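PDB 4J6F: putative alcohol dehydrogenase from Sinorhizobium meliloti, which is probably an NAD(P)-dependent oxidoreductase of the medium-chain dehydrogenase/reductase superfamily, perhaps an alcohol dehydrogenase. Local coordinates for residues G354-P357 and R363-T366; G101-F106 and M154-D159. One frame throughout, in Å; residues are numbered along the deposited sequence.

Contact 1: residues G354-P357 and R363-T366; sequences GVYP and RAQT
Tyr356 lies between Ala364, over one face of its ring, and the guanidinium of Arg363, which approaches obliquely from the other side of the ring plane. Its first torsion sets CG anti to the carbonyl carbon (chi1 -59°), so that the ring leaves strand 352-357 toward helix 361-370. Ala364 CA stands 3.9 Å from the centroid of the Tyr356 ring, 21° off its normal, a CH-pi contact. Beside it, Ala364 CB touches Tyr356 CG at 3.6 Å. The small alanine suits the spot because a flat ring can come right up to the helix backbone there.

Arg363 reaches in from the preceding position of the helix. Its chain runs nearly straight as far as CD and then bends at chi3, turning the guanidinium back toward the strand. Arg363 NH1 comes to 3.3 Å from Tyr356 CD2, the two planes being inclined by 41°; the ring carbon sits over a face of the guanidinium, off-centre, instead of stacking flat on it. Pro357 CD lies farther out, at the edge of the same guanidinium, 4.4 Å from Arg363 NH2. That nitrogen forms a salt bridge with Glu360, while the tyrosine OH is hydrogen-bonded to Asp367 of the same helix, a polar bond that fixes the far end of the buried ring. With an alanine in place of Tyr356, Asp367 would lose its hydroxyl partner, and a gap is likely to open between Ala364 and the guanidinium of Arg363.

Strand 352-357, helix 361-370 and strand 376-380 form a beta-alpha-beta unit. Tyr356 joins its layers: its backbone bonds to Val378 and Val380 in the parallel neighbouring strand, its side chain also touches Leu377, and Met73 packs against Ala364.

Contact 2: residues G101-F106 and M154-D159; sequences GNTLTF and MGHGRD
An Asx turn in one loop of the GroES-like domain presents Thr103 and Leu104 to His156 and Gly157 of a second loop. Asn102 OD1 accepts from Leu104 N at 3.1 Å, the donor standing above the carbonyl plane, and this turn sets the two following side chains against the imidazole.

His156 has CG anti to its own backbone N (chi1 179°), which carries the ring across to the other loop. There it is approached obliquely by two groups: Leu104 CB lies 3.7 Å from His156 NE2, and Thr103 OG1 lies 3.6 Å from His156 CE1. Thr103 and His156 cross at roughly a right angle. Their polar atoms share a partner, since Asp152 takes Thr103 OG1 through one carboxylate oxygen and His156 ND1 through the other; threonine and histidine suit the place by offering polar groups to a single acid. Leu104 CD1 is in van der Waals contact with the backbone, 3.6 Å from His156 O. Thr103 OG1 lies 3.5 Å from Gly157 CA, so the lack of a side chain on Gly157 probably suits this approach.

Arg108 ties the loops together, bonding to His156 O and weakly to Thr103 O. Around this junction, Val80 of helix 75-82 touches both Leu104 and His156, giving the leucine its apolar role, Trp97 meets the imidazole, and the second loop leads from strand 152-153 toward strand 165-169.

Both contacts belong to the part of the chain built around the mixed sheet, apart from the six-stranded parallel sheet that, as in relatives, probably carries the cofactor-binding fold. Their centres are 23 Å apart and their nearest atoms about 10 Å, so they do not touch. Helix 75-82 provides a common neighbour: its Val80 meets contact 2, while Asp77 and Val78 lie against Gln365 on the helix of contact 1. The two also come from distant parts of the sequence: contact 2 joins loops of the GroES-like region, whereas contact 1 lies near the chain's end, which returns to the same sheet when strand 376-380 pairs with strand 63-72.

Contact 1: residues G354-P357 and R363-T366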
ATOM      1  N   GLY A 354       7.284  -6.459 -33.290  1.00 34.07           N
ATOM      2  CA  GLY A 354       6.697  -6.593 -34.621  1.00 32.50           C
ATOM      3  C   GLY A 354       6.098  -5.296 -35.114  1.00 33.44           C
ATOM      4  O   GLY A 354       5.808  -4.397 -34.327  1.00 35.50           O
ATOM      5  N   VAL A 355       5.904  -5.194 -36.422  1.00 32.80           N
ATOM      6  CA  VAL A 355       5.435  -3.958 -37.018  1.00 30.87           C
ATOM      7  C   VAL A 355       4.233  -4.220 -37.896  1.00 33.35           C
ATOM      8  O   VAL A 355       4.240  -5.149 -38.695  1.00 37.17           O
ATOM      9  CB  VAL A 355       6.535  -3.343 -37.878  1.00 29.16           C
ATOM     10  CG1 VAL A 355       6.040  -2.069 -38.548  1.00 28.40           C
ATOM     11  CG2 VAL A 355       7.777  -3.088 -37.036  1.00 28.28           C
ATOM     12  N   TYR A 356       3.200  -3.401 -37.761  1.00 32.51           N
ATOM     13  CA  TYR A 356       1.967  -3.611 -38.520  1.00 33.24           C
ATOM     14  C   TYR A 356       1.532  -2.340 -39.255  1.00 32.99           C
ATOM     15  O   TYR A 356       1.663  -1.240 -38.718  1.00 33.79           O
ATOM     16  CB  TYR A 356       0.841  -4.103 -37.593  1.00 34.25           C
ATOM     17  CG  TYR A 356       1.138  -5.404 -36.862  1.00 35.61           C
ATOM     18  CD1 TYR A 356       1.980  -5.425 -35.749  1.00 36.23           C
ATOM     19  CD2 TYR A 356       0.577  -6.607 -37.285  1.00 36.41           C
ATOM     20  CE1 TYR A 356       2.270  -6.606 -35.089  1.00 37.47           C
ATOM     21  CE2 TYR A 356       0.851  -7.793 -36.629  1.00 37.63           C
ATOM     22  CZ  TYR A 356       1.700  -7.790 -35.533  1.00 38.92           C
ATOM     23  OH  TYR A 356       1.985  -8.967 -34.867  1.00 39.52           O
ATOM     24  N   PRO A 357       1.025  -2.483 -40.493  1.00 32.38           N
ATOM     25  CA  PRO A 357       0.452  -1.322 -41.171  1.00 31.83           C
ATOM     26  C   PRO A 357      -0.873  -0.905 -40.537  1.00 31.70           C
ATOM     27  O   PRO A 357      -1.631  -1.750 -40.077  1.00 31.73           O
ATOM     28  CB  PRO A 357       0.227  -1.831 -42.605  1.00 33.29           C
ATOM     29  CG  PRO A 357       0.087  -3.308 -42.463  1.00 33.96           C
ATOM     30  CD  PRO A 357       1.033  -3.680 -41.358  1.00 33.39           C
ATOM     31  N   ARG A 363      -5.565  -7.327 -37.355  1.00 38.19           N
ATOM     32  CA  ARG A 363      -4.540  -8.354 -37.241  1.00 37.51           C
ATOM     33  C   ARG A 363      -3.550  -7.958 -36.144  1.00 35.22           C
ATOM     34  O   ARG A 363      -3.144  -8.801 -35.337  1.00 34.62           O
ATOM     35  CB  ARG A 363      -3.831  -8.563 -38.579  1.00 39.82           C
ATOM     36  CG  ARG A 363      -2.982  -9.823 -38.651  1.00 43.28           C
ATOM     37  CD  ARG A 363      -2.198  -9.901 -39.957  1.00 47.40           C
ATOM     38  NE  ARG A 363      -0.775  -9.634 -39.743  1.00 50.62           N
ATOM     39  CZ  ARG A 363      -0.114  -8.579 -40.221  1.00 50.72           C
ATOM     40  NH1 ARG A 363       1.183  -8.428 -39.954  1.00 50.33           N
ATOM     41  NH2 ARG A 363      -0.740  -7.675 -40.963  1.00 49.62           N
ATOM     42  N   ALA A 364      -3.188  -6.672 -36.111  1.00 33.08           N
ATOM     43  CA  ALA A 364      -2.270  -6.137 -35.102  1.00 30.98           C
ATOM     44  C   ALA A 364      -2.768  -6.349 -33.679  1.00 32.34           C
ATOM     45  O   ALA A 364      -2.018  -6.799 -32.810  1.00 33.59           O
ATOM     46  CB  ALA A 364      -2.027  -4.666 -35.338  1.00 29.14           C
ATOM     47  N   GLN A 365      -4.034  -6.029 -33.428  1.00 31.82           N
ATOM     48  CA  GLN A 365      -4.540  -6.115 -32.070  1.00 31.25           C
ATOM     49  C   GLN A 365      -4.845  -7.553 -31.634  1.00 31.35           C
ATOM     50  O   GLN A 365      -4.804  -7.869 -30.429  1.00 29.54           O
ATOM     51  CB  GLN A 365      -5.744  -5.211 -31.871  1.00 31.03           C
ATOM     52  CG  GLN A 365      -6.069  -5.031 -30.408  1.00 31.95           C
ATOM     53  CD  GLN A 365      -6.627  -3.676 -30.128  1.00 36.08           C
ATOM     54  OE1 GLN A 365      -7.764  -3.391 -30.472  1.00 38.22           O
ATOM     55  NE2 GLN A 365      -5.826  -2.823 -29.502  1.00 39.70           N
ATOM     56  N   THR A 366      -5.150  -8.413 -32.610  1.00 31.48           N
ATOM     57  CA  THR A 366      -5.319  -9.836 -32.340  1.00 31.37           C
ATOM     58  C   THR A 366      -3.978 -10.370 -31.854  1.00 32.95           C
ATOM     59  O   THR A 366      -3.884 -10.980 -30.775  1.00 33.37           O
ATOM     60  CB  THR A 366      -5.840 -10.608 -33.565  1.00 31.01           C
ATOM     61  OG1 THR A 366      -7.010  -9.964 -34.074  1.00 32.30           O
ATOM     62  CG2 THR A 366      -6.247 -11.981 -33.184  1.00 31.48           C
TER

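Contact 2: residues G101-F106 and M154-D159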
ATOM      1  N   GLY A 101     -14.312  11.384 -14.592  1.00 54.94           N
ATOM      2  CA  GLY A 101     -14.332  12.490 -15.541  1.00 52.93           C
ATOM      3  C   GLY A 101     -14.243  11.879 -16.914  1.00 53.74           C
ATOM      4  O   GLY A 101     -13.152  11.782 -17.492  1.00 54.81           O
ATOM      5  N   ASN A 102     -15.381  11.422 -17.429  1.00 51.76           N
ATOM      6  CA  ASN A 102     -15.379  10.737 -18.715  1.00 49.24           C
ATOM      7  C   ASN A 102     -15.154  11.685 -19.899  1.00 43.66           C
ATOM      8  O   ASN A 102     -16.092  12.309 -20.394  1.00 42.28           O
ATOM      9  CB  ASN A 102     -16.626   9.877 -18.910  1.00 51.34           C
ATOM     10  CG  ASN A 102     -16.539   9.016 -20.154  1.00 54.34           C
ATOM     11  OD1 ASN A 102     -15.470   8.893 -20.759  1.00 56.83           O
ATOM     12  ND2 ASN A 102     -17.658   8.414 -20.543  1.00 52.77           N
ATOM     13  N   THR A 103     -13.895  11.758 -20.334  1.00 39.02           N
ATOM     14  CA  THR A 103     -13.462  12.591 -21.454  1.00 35.61           C
ATOM     15  C   THR A 103     -13.357  11.783 -22.759  1.00 35.28           C
ATOM     16  O   THR A 103     -12.986  12.310 -23.817  1.00 34.80           O
ATOM     17  CB  THR A 103     -12.093  13.235 -21.161  1.00 31.72           C
ATOM     18  OG1 THR A 103     -11.162  12.208 -20.813  1.00 30.39           O
ATOM     19  CG2 THR A 103     -12.187  14.256 -20.038  1.00 29.45           C
ATOM     20  N   LEU A 104     -13.665  10.497 -22.676  1.00 36.10           N
ATOM     21  CA  LEU A 104     -13.784   9.673 -23.868  1.00 37.08           C
ATOM     22  C   LEU A 104     -15.059  10.024 -24.652  1.00 39.03           C
ATOM     23  O   LEU A 104     -16.167   9.937 -24.126  1.00 39.54           O
ATOM     24  CB  LEU A 104     -13.768   8.191 -23.492  1.00 35.64           C
ATOM     25  CG  LEU A 104     -13.782   7.211 -24.670  1.00 36.59           C
ATOM     26  CD1 LEU A 104     -12.618   7.455 -25.620  1.00 36.59           C
ATOM     27  CD2 LEU A 104     -13.771   5.768 -24.190  1.00 35.50           C
ATOM     28  N   THR A 105     -14.887  10.444 -25.902  1.00 38.82           N
ATOM     29  CA  THR A 105     -16.018  10.663 -26.807  1.00 39.00           C
ATOM     30  C   THR A 105     -15.822   9.902 -28.137  1.00 37.62           C
ATOM     31  O   THR A 105     -14.704   9.795 -28.646  1.00 36.43           O
ATOM     32  CB  THR A 105     -16.256  12.167 -27.090  1.00 40.16           C
ATOM     33  OG1 THR A 105     -15.136  12.708 -27.797  1.00 42.03           O
ATOM     34  CG2 THR A 105     -16.464  12.953 -25.807  1.00 38.46           C
ATOM     35  N   PHE A 106     -16.909   9.383 -28.703  1.00 37.78           N
ATOM     36  CA  PHE A 106     -16.819   8.587 -29.927  1.00 35.79           C
ATOM     37  C   PHE A 106     -17.198   9.380 -31.155  1.00 36.29           C
ATOM     38  O   PHE A 106     -18.132  10.160 -31.102  1.00 37.91           O
ATOM     39  CB  PHE A 106     -17.660   7.323 -29.806  1.00 34.53           C
ATOM     40  CG  PHE A 106     -17.285   6.476 -28.626  1.00 32.47           C
ATOM     41  CD1 PHE A 106     -16.055   5.817 -28.588  1.00 31.07           C
ATOM     42  CD2 PHE A 106     -18.144   6.357 -27.535  1.00 32.15           C
ATOM     43  CE1 PHE A 106     -15.698   5.039 -27.492  1.00 30.54           C
ATOM     44  CE2 PHE A 106     -17.791   5.581 -26.435  1.00 31.26           C
ATOM     45  CZ  PHE A 106     -16.566   4.917 -26.415  1.00 30.23           C
HETATM   46  N   MSE A 154      -3.507  11.202 -24.271  1.00 34.07           N
HETATM   47  CA  MSE A 154      -3.795  11.236 -25.702  1.00 34.59           C
HETATM   48  C   MSE A 154      -4.071   9.847 -26.185  1.00 30.05           C
HETATM   49  O   MSE A 154      -3.280   8.936 -25.966  1.00 28.39           O
HETATM   50  CB  MSE A 154      -2.597  11.845 -26.408  1.00 37.75           C
HETATM   51  CG  MSE A 154      -2.157  12.988 -25.518  1.00 45.64           C
HETATM   52 SE   MSE A 154      -1.546  14.517 -26.569  1.00 53.42          SE
HETATM   53  CE  MSE A 154      -0.196  15.161 -25.295  1.00 49.44           C
ATOM     54  N   GLY A 155      -5.197   9.692 -26.867  1.00 29.51           N
ATOM     55  CA  GLY A 155      -5.718   8.391 -27.224  1.00 31.63           C
ATOM     56  C   GLY A 155      -6.907   8.044 -26.333  1.00 34.60           C
ATOM     57  O   GLY A 155      -7.648   7.096 -26.619  1.00 36.22           O
ATOM     58  N   HIS A 156      -7.080   8.784 -25.243  1.00 33.29           N
ATOM     59  CA  HIS A 156      -8.286   8.671 -24.434  1.00 32.08           C
ATOM     60  C   HIS A 156      -9.091   9.967 -24.333  1.00 31.18           C
ATOM     61  O   HIS A 156     -10.229  10.018 -24.754  1.00 32.62           O
ATOM     62  CB  HIS A 156      -7.976   8.139 -23.036  1.00 31.53           C
ATOM     63  CG  HIS A 156      -9.180   8.031 -22.157  1.00 31.42           C
ATOM     64  ND1 HIS A 156      -9.576   9.040 -21.312  1.00 32.58           N
ATOM     65  CD2 HIS A 156     -10.091   7.043 -22.011  1.00 29.37           C
ATOM     66  CE1 HIS A 156     -10.670   8.679 -20.677  1.00 31.64           C
ATOM     67  NE2 HIS A 156     -11.004   7.471 -21.084  1.00 30.58           N
ATOM     68  N   GLY A 157      -8.491  11.021 -23.799  1.00 30.16           N
ATOM     69  CA  GLY A 157      -9.192  12.303 -23.672  1.00 32.14           C
ATOM     70  C   GLY A 157      -9.198  13.171 -24.919  1.00 34.08           C
ATOM     71  O   GLY A 157      -9.844  14.213 -24.952  1.00 35.27           O
ATOM     72  N   ARG A 158      -8.510  12.708 -25.959  1.00 35.68           N
ATOM     73  CA  ARG A 158      -8.120  13.513 -27.109  1.00 35.33           C
ATOM     74  C   ARG A 158      -7.559  12.511 -28.123  1.00 36.12           C
ATOM     75  O   ARG A 158      -7.045  11.460 -27.733  1.00 37.34           O
ATOM     76  CB  ARG A 158      -7.018  14.444 -26.629  1.00 35.05           C
ATOM     77  CG  ARG A 158      -6.658  15.617 -27.487  1.00 36.73           C
ATOM     78  CD  ARG A 158      -5.262  16.051 -27.069  1.00 38.67           C
ATOM     79  NE  ARG A 158      -5.040  17.502 -27.092  1.00 40.10           N
ATOM     80  CZ  ARG A 158      -4.876  18.236 -28.193  1.00 46.24           C
ATOM     81  NH1 ARG A 158      -4.662  19.528 -28.077  1.00 54.00           N
ATOM     82  NH2 ARG A 158      -4.924  17.702 -29.412  1.00 47.93           N
ATOM     83  N   ASP A 159      -7.646  12.810 -29.416  1.00 34.88           N
ATOM     84  CA  ASP A 159      -7.204  11.856 -30.436  1.00 32.92           C
ATOM     85  C   ASP A 159      -5.709  11.534 -30.399  1.00 30.32           C
ATOM     86  O   ASP A 159      -4.902  12.416 -30.184  1.00 30.24           O
ATOM     87  CB  ASP A 159      -7.623  12.333 -31.813  1.00 36.64           C
ATOM     88  CG  ASP A 159      -9.097  12.083 -32.089  1.00 43.34           C
ATOM     89  OD1 ASP A 159      -9.671  11.096 -31.558  1.00 45.24           O
ATOM     90  OD2 ASP A 159      -9.684  12.877 -32.853  1.00 46.11           O
TER